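Local coordinates for signal recognition 54 kDa protein (Pyrococcus furiosus, PDB 3DM5) that belongs to the SRP54 family of P-loop GTPase-type proteins, joining a helical bundle, a GTPase-type domain holding GDP and a helical signal-peptide-binding domain, at residues K331-Y334 with A335-A339; K376-M379 with D380-E384; E318-E321 with R322-R325. One frame throughout, in Å; residues are numbered along the deposited sequence.

Contact 1: residues K331-Y334 with A335-A339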
loop_
_atom_site.group_PDB
_atom_site.type_symbol
_atom_site.label_atom_id
_atom_site.label_comp_id
_atom_site.label_asym_id
_atom_site.label_seq_id
_atom_site.Cartn_x
_atom_site.Cartn_y
_atom_site.Cartn_z
ATOM N N LYS A 331 31.780 -19.014 -12.564
ATOM C CA LYS A 331 30.478 -18.602 -12.070
ATOM C C LYS A 331 29.446 -19.661 -12.451
ATOM O O LYS A 331 28.645 -20.089 -11.623
ATOM C CB LYS A 331 30.091 -17.249 -12.662
ATOM C CG LYS A 331 29.468 -16.286 -11.666
ATOM C CD LYS A 331 30.459 -15.229 -11.193
ATOM C CE LYS A 331 30.352 -13.956 -12.026
ATOM N NZ LYS A 331 29.287 -13.043 -11.526
ATOM N N ASP A 332 29.482 -20.083 -13.712
ATOM C CA ASP A 332 28.640 -21.178 -14.192
ATOM C C ASP A 332 28.791 -22.465 -13.361
ATOM O O ASP A 332 27.799 -23.130 -13.060
ATOM C CB ASP A 332 28.944 -21.464 -15.656
ATOM C CG ASP A 332 28.522 -20.332 -16.569
ATOM O OD1 ASP A 332 29.285 -19.985 -17.499
ATOM O OD2 ASP A 332 27.421 -19.784 -16.358
ATOM N N MET A 333 30.025 -22.811 -13.000
ATOM C CA MET A 333 30.296 -23.978 -12.163
ATOM C C MET A 333 29.815 -23.762 -10.722
ATOM O O MET A 333 29.085 -24.586 -10.168
ATOM C CB MET A 333 31.788 -24.316 -12.179
ATOM C CG MET A 333 32.134 -25.633 -11.491
ATOM S SD MET A 333 33.853 -25.748 -10.940
ATOM C CE MET A 333 33.821 -24.684 -9.504
ATOM N N TYR A 334 30.244 -22.652 -10.126
ATOM C CA TYR A 334 29.765 -22.207 -8.815
ATOM C C TYR A 334 28.282 -22.478 -8.659
ATOM O O TYR A 334 27.835 -22.898 -7.597
ATOM C CB TYR A 334 30.019 -20.702 -8.661
ATOM C CG TYR A 334 29.804 -20.125 -7.271
ATOM C CD1 TYR A 334 30.837 -19.473 -6.602
ATOM C CD2 TYR A 334 28.569 -20.206 -6.639
ATOM C CE1 TYR A 334 30.653 -18.929 -5.340
ATOM C CE2 TYR A 334 28.377 -19.663 -5.373
ATOM C CZ TYR A 334 29.424 -19.027 -4.731
ATOM O OH TYR A 334 29.243 -18.487 -3.477
ATOM N N ALA A 335 27.534 -22.224 -9.730
ATOM C CA ALA A 335 26.084 -22.388 -9.748
ATOM C C ALA A 335 25.658 -23.844 -9.934
ATOM O O ALA A 335 24.821 -24.348 -9.190
ATOM C CB ALA A 335 25.474 -21.515 -10.830
ATOM N N GLN A 336 26.225 -24.517 -10.931
ATOM C CA GLN A 336 25.944 -25.935 -11.135
ATOM C C GLN A 336 25.991 -26.667 -9.799
ATOM O O GLN A 336 25.045 -27.349 -9.420
ATOM C CB GLN A 336 26.951 -26.565 -12.101
ATOM C CG GLN A 336 26.855 -26.084 -13.545
ATOM C CD GLN A 336 25.521 -26.423 -14.192
ATOM O OE1 GLN A 336 24.467 -25.945 -13.765
ATOM N NE2 GLN A 336 25.564 -27.243 -15.236
ATOM N N LEU A 337 27.098 -26.507 -9.082
ATOM C CA LEU A 337 27.273 -27.161 -7.794
ATOM C C LEU A 337 26.222 -26.690 -6.798
ATOM O O LEU A 337 25.514 -27.506 -6.208
ATOM C CB LEU A 337 28.680 -26.908 -7.238
ATOM C CG LEU A 337 29.876 -27.148 -8.173
ATOM C CD1 LEU A 337 31.180 -27.175 -7.376
ATOM C CD2 LEU A 337 29.720 -28.423 -9.016
ATOM N N GLU A 338 26.120 -25.375 -6.618
ATOM C CA GLU A 338 25.163 -24.793 -5.675
ATOM C C GLU A 338 23.776 -25.414 -5.830
ATOM O O GLU A 338 23.079 -25.658 -4.846
ATOM C CB GLU A 338 25.083 -23.273 -5.860
ATOM C CG GLU A 338 24.665 -22.489 -4.614
ATOM C CD GLU A 338 25.644 -22.648 -3.455
ATOM O OE1 GLU A 338 25.567 -23.681 -2.758
ATOM O OE2 GLU A 338 26.484 -21.743 -3.231
ATOM N N ALA A 339 23.387 -25.675 -7.072
ATOM C CA ALA A 339 22.103 -26.305 -7.362
ATOM C C ALA A 339 22.110 -27.784 -7.003
ATOM O O ALA A 339 21.111 -28.320 -6.531
ATOM C CB ALA A 339 21.744 -26.125 -8.831
#
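The carbonyl oxygen of M333 receives the amide of L337, with M333 O and L337 N 3.0 Å apart and an N-H...O angle of 172°, and the same oxygen lies against the L337 side chain, whose CG rests on it. Three further i to i+4 bonds run along the segment: Q336 N to D332 O at 3.0 Å, A335 N to K331 O at 3.1 Å, and E338 N to Y334 O at 3.2 Å. Four successive bonds of this spacing are the direct evidence that the backbone is helical throughout.

Among the side chains, Y334 and E338 run out next to each other in the same direction. With CG of Y334 anti to N (chi1 -170°), the ring extends beside E338, whose chain bends at chi2 and brings OE2 to 3.5 Å from Y334 CE2. Ring and carboxylate planes are 71° apart, and the oxygen approaches the ring obliquely. The other carboxylate oxygen, OE1, is held by a salt bridge to R341, which probably favours the charged form of E338. M333 CE and L337 CD1 meet loosely at 4.2 Å on the apolar side.

That apolar side is covered by neighbouring helices: M333 packs on L415, Y419 and M422 of helix 409-427, and L337 on L372 of helix 369-379. D332 OD1 accepts the amide of T329, just before the helix, and its OD2 forms a salt bridge with R288 of the second subunit. Regular i to i+4 bonding with one apolar and one polar side is the signature of an amphipathic alpha-helix, here helix 330-341 of the helical signal-peptide-binding domain.

Contact 2: residues K376-M379 with D380-E384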
loop_
_atom_site.group_PDB
_atom_site.type_symbol
_atom_site.label_atom_id
_atom_site.label_comp_id
_atom_site.label_asym_id
_atom_site.label_seq_id
_atom_site.Cartn_x
_atom_site.Cartn_y
_atom_site.Cartn_z
ATOM N N LYS A 376 33.225 -23.298 -2.531
ATOM C CA LYS A 376 32.594 -21.992 -2.466
ATOM C C LYS A 376 33.535 -21.018 -1.775
ATOM O O LYS A 376 33.817 -19.947 -2.295
ATOM C CB LYS A 376 31.269 -22.064 -1.713
ATOM C CG LYS A 376 30.613 -20.711 -1.526
ATOM C CD LYS A 376 29.298 -20.822 -0.774
ATOM C CE LYS A 376 28.644 -19.453 -0.594
ATOM N NZ LYS A 376 29.483 -18.511 0.204
ATOM N N VAL A 377 34.026 -21.406 -0.602
ATOM C CA VAL A 377 34.941 -20.566 0.165
ATOM C C VAL A 377 36.115 -20.053 -0.684
ATOM O O VAL A 377 36.552 -18.911 -0.539
ATOM C CB VAL A 377 35.472 -21.306 1.406
ATOM C CG1 VAL A 377 36.491 -20.461 2.132
ATOM C CG2 VAL A 377 34.327 -21.652 2.328
ATOM N N ILE A 378 36.614 -20.900 -1.577
ATOM C CA ILE A 378 37.738 -20.529 -2.418
ATOM C C ILE A 378 37.329 -19.481 -3.449
ATOM O O ILE A 378 38.014 -18.475 -3.628
ATOM C CB ILE A 378 38.360 -21.762 -3.129
ATOM C CG1 ILE A 378 39.017 -22.701 -2.114
ATOM C CG2 ILE A 378 39.387 -21.332 -4.180
ATOM C CD1 ILE A 378 39.750 -23.861 -2.744
ATOM N N MET A 379 36.207 -19.717 -4.119
ATOM C CA MET A 379 35.717 -18.797 -5.138
ATOM C C MET A 379 35.337 -17.429 -4.557
ATOM O O MET A 379 35.435 -16.419 -5.235
ATOM C CB MET A 379 34.543 -19.418 -5.900
ATOM C CG MET A 379 34.972 -20.484 -6.890
ATOM S SD MET A 379 33.626 -21.267 -7.804
ATOM C CE MET A 379 32.718 -22.026 -6.459
ATOM N N ASP A 380 34.911 -17.404 -3.298
ATOM C CA ASP A 380 34.601 -16.158 -2.612
ATOM C C ASP A 380 35.862 -15.349 -2.360
ATOM O O ASP A 380 35.813 -14.238 -1.824
ATOM C CB ASP A 380 33.926 -16.435 -1.273
ATOM C CG ASP A 380 32.528 -17.010 -1.425
ATOM O OD1 ASP A 380 32.031 -17.083 -2.569
ATOM O OD2 ASP A 380 31.931 -17.386 -0.393
ATOM N N SER A 381 37.000 -15.924 -2.722
ATOM C CA SER A 381 38.258 -15.225 -2.575
ATOM C C SER A 381 38.814 -14.878 -3.948
ATOM O O SER A 381 39.890 -14.285 -4.078
ATOM C CB SER A 381 39.257 -16.057 -1.788
ATOM O OG SER A 381 40.483 -15.358 -1.693
ATOM N N MET A 382 38.068 -15.258 -4.975
ATOM C CA MET A 382 38.438 -14.893 -6.323
ATOM C C MET A 382 37.758 -13.571 -6.696
ATOM O O MET A 382 36.746 -13.176 -6.096
ATOM C CB MET A 382 38.067 -16.004 -7.309
ATOM C CG MET A 382 38.699 -17.371 -7.004
ATOM S SD MET A 382 38.400 -18.589 -8.310
ATOM C CE MET A 382 39.530 -19.875 -7.811
ATOM N N THR A 383 38.332 -12.884 -7.679
ATOM C CA THR A 383 37.752 -11.649 -8.160
ATOM C C THR A 383 36.802 -11.964 -9.297
ATOM O O THR A 383 36.721 -13.107 -9.754
ATOM C CB THR A 383 38.822 -10.658 -8.648
ATOM O OG1 THR A 383 39.518 -11.195 -9.788
ATOM C CG2 THR A 383 39.798 -10.375 -7.532
ATOM N N GLU A 384 36.083 -10.944 -9.746
ATOM C CA GLU A 384 35.113 -11.094 -10.820
ATOM C C GLU A 384 35.828 -11.562 -12.069
ATOM O O GLU A 384 35.421 -12.536 -12.696
ATOM C CB GLU A 384 34.386 -9.760 -11.077
ATOM C CG GLU A 384 32.970 -9.899 -11.577
ATOM C CD GLU A 384 32.062 -10.720 -10.653
ATOM O OE1 GLU A 384 32.360 -10.882 -9.447
ATOM O OE2 GLU A 384 31.024 -11.203 -11.151
#
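K376 and D380 meet in a salt bridge, with K376 NZ 2.8 Å from D380 OD2 on that oxygen's syn lone pair. The lysine chain is extended through chi3 and turns at chi4 (-62°), which brings NZ round to the carboxylate. The other oxygen, OD1, is probably hydrogen-bonded to the hydroxyl of Y334, which would give the two carboxylate oxygens separate partners.

Backbone bonds close the end of helix 369-379. D380 N reaches K376 O at 2.9 Å with an N-H...O angle of 154°, a bond of helical i to i+4 spacing. M382 N then turns to M379 O, also at 2.9 Å, and closes a type I beta turn from M379 to M382.

Apolar contact is looser and falls to M382. Its chain is extended beyond CG, so that CE reaches I378 CG2 at 3.9 Å while SD lies 4.2 Å from M379 CG. I401 of helix 395-405 packs on both I378 and M382, and L415 of helix 409-427 on both I378 and M379.

The ion pair joins the last helical turn to the first loop residue, while I378, M379 and M382 pack on neighbouring helices, so the polar and apolar sides of this helix end are held by different means.

Contact 3: residues E318-E321 with R322-R325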
loop_
_atom_site.group_PDB
_atom_site.type_symbol
_atom_site.label_atom_id
_atom_site.label_comp_id
_atom_site.label_asym_id
_atom_site.label_seq_id
_atom_site.Cartn_x
_atom_site.Cartn_y
_atom_site.Cartn_z
ATOM N N GLU A 318 20.093 -22.010 -23.924
ATOM C CA GLU A 318 21.079 -21.092 -24.479
ATOM C C GLU A 318 22.281 -20.935 -23.563
ATOM O O GLU A 318 23.370 -20.596 -24.010
ATOM C CB GLU A 318 20.456 -19.731 -24.765
ATOM C CG GLU A 318 21.427 -18.750 -25.392
ATOM C CD GLU A 318 20.846 -18.050 -26.607
ATOM O OE1 GLU A 318 19.673 -17.628 -26.548
ATOM O OE2 GLU A 318 21.564 -17.922 -27.622
ATOM N N ASP A 319 22.076 -21.177 -22.275
ATOM C CA ASP A 319 23.178 -21.155 -21.317
ATOM C C ASP A 319 24.149 -22.254 -21.675
ATOM O O ASP A 319 25.356 -22.031 -21.790
ATOM C CB ASP A 319 22.670 -21.418 -19.904
ATOM C CG ASP A 319 22.215 -20.165 -19.202
ATOM O OD1 ASP A 319 22.201 -19.089 -19.845
ATOM O OD2 ASP A 319 21.871 -20.267 -18.003
ATOM N N ILE A 320 23.583 -23.447 -21.831
ATOM C CA ILE A 320 24.306 -24.650 -22.191
ATOM C C ILE A 320 24.988 -24.550 -23.560
ATOM O O ILE A 320 26.130 -24.974 -23.713
ATOM C CB ILE A 320 23.361 -25.859 -22.149
ATOM C CG1 ILE A 320 23.007 -26.187 -20.691
ATOM C CG2 ILE A 320 23.985 -27.054 -22.847
ATOM C CD1 ILE A 320 21.670 -26.902 -20.506
ATOM N N GLU A 321 24.305 -23.984 -24.547
ATOM C CA GLU A 321 24.924 -23.819 -25.859
ATOM C C GLU A 321 26.173 -22.959 -25.767
ATOM O O GLU A 321 27.103 -23.116 -26.559
ATOM C CB GLU A 321 23.941 -23.252 -26.883
ATOM C CG GLU A 321 22.980 -24.298 -27.415
ATOM C CD GLU A 321 21.974 -23.731 -28.389
ATOM O OE1 GLU A 321 21.141 -22.900 -27.963
ATOM O OE2 GLU A 321 22.010 -24.127 -29.575
ATOM N N ARG A 322 26.190 -22.055 -24.790
ATOM C CA ARG A 322 27.376 -21.248 -24.504
ATOM C C ARG A 322 28.491 -22.134 -23.959
ATOM O O ARG A 322 29.669 -21.917 -24.260
ATOM C CB ARG A 322 27.080 -20.145 -23.483
ATOM C CG ARG A 322 26.471 -18.858 -24.046
ATOM C CD ARG A 322 26.436 -17.775 -22.957
ATOM N NE ARG A 322 25.834 -18.259 -21.709
ATOM C CZ ARG A 322 26.522 -18.732 -20.662
ATOM N NH1 ARG A 322 27.853 -18.785 -20.695
ATOM N NH2 ARG A 322 25.879 -19.152 -19.575
ATOM N N PHE A 323 28.124 -23.123 -23.147
ATOM C CA PHE A 323 29.112 -24.033 -22.578
ATOM C C PHE A 323 29.749 -24.875 -23.678
ATOM O O PHE A 323 30.953 -25.137 -23.652
ATOM C CB PHE A 323 28.482 -24.954 -21.528
ATOM C CG PHE A 323 27.851 -24.226 -20.371
ATOM C CD1 PHE A 323 28.100 -22.879 -20.154
ATOM C CD2 PHE A 323 27.022 -24.900 -19.480
ATOM C CE1 PHE A 323 27.516 -22.217 -19.084
ATOM C CE2 PHE A 323 26.446 -24.245 -18.407
ATOM C CZ PHE A 323 26.694 -22.899 -18.213
ATOM N N LEU A 324 28.928 -25.291 -24.643
ATOM C CA LEU A 324 29.374 -26.139 -25.747
ATOM C C LEU A 324 30.480 -25.471 -26.544
ATOM O O LEU A 324 31.404 -26.131 -27.015
ATOM C CB LEU A 324 28.206 -26.492 -26.666
ATOM C CG LEU A 324 27.039 -27.208 -25.980
ATOM C CD1 LEU A 324 26.074 -27.793 -27.004
ATOM C CD2 LEU A 324 27.545 -28.286 -25.026
ATOM N N ARG A 325 30.379 -24.156 -26.692
ATOM C CA ARG A 325 31.403 -23.389 -27.385
ATOM C C ARG A 325 32.515 -22.997 -26.414
ATOM O O ARG A 325 33.347 -22.132 -26.708
ATOM C CB ARG A 325 30.786 -22.153 -28.046
ATOM C CG ARG A 325 29.513 -22.455 -28.821
ATOM C CD ARG A 325 28.890 -21.200 -29.416
ATOM N NE ARG A 325 27.548 -21.466 -29.932
ATOM C CZ ARG A 325 26.417 -21.214 -29.272
ATOM N NH1 ARG A 325 26.452 -20.668 -28.059
ATOM N NH2 ARG A 325 25.246 -21.501 -29.829
#
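E321 and R325 run out alongside each other, with carboxylate and guanidinium planes 42° apart. The guanidinium of R325 has a face over the backbone oxygen of E321: R325 NH1 is 2.9 Å from E321 O, but the angle is too poor for a hydrogen bond. R325 NH2 lies 3.7 Å from E321 CB, whereas E321 OE2 stays 4.2 Å from R325 NH2, too far for a salt bridge. Any attraction between the charges is therefore probably weak.

R322 turns back over the previous turn. Its bend at chi3 (-50°) brings the guanidinium over D319 O, which lies above one face, while D319 OD1 is at the guanidinium edge in its plane. The resulting salt bridge from D319 OD1 to R322 NH2 is long, at 3.7 Å.

I320 contributes the apolar side. Its CA makes an off-centre CH-pi contact with the F323 ring, 4.3 Å from the centroid, and I320 CG2 meets L324 CD2 at 4.4 Å. The ring also meets F328 edge-to-face.

L324 N bonds to I320 O at 3.0 Å, whereas R325 N to E321 O is weak and R325 departs from helical backbone angles. The pattern is that of an alpha-helical C-terminus, here the end of helix 313-324.

All three contacts are local, within a single helix or at its end, and follow one another in the order 3, 1, 2. Contacts 1 and 2 are partly buried, belong to the signal-peptide-binding domain and touch directly: K331 NZ forms a salt bridge with E384 OE2 at 2.6 Å, and the Y334 ring packs on M379. Contact 3 is a surface contact and meets contact 1 through D332, packed against F323, but lies about 13 Å from contact 2 at the nearest atoms. Contact 1 lies within helix 330-341, from its second residue on, and is mainly backbone-bonded; contacts 2 and 3 are helix ends, the former with a short salt bridge, the latter with one long salt bridge and a wider-spaced pair of opposite charges.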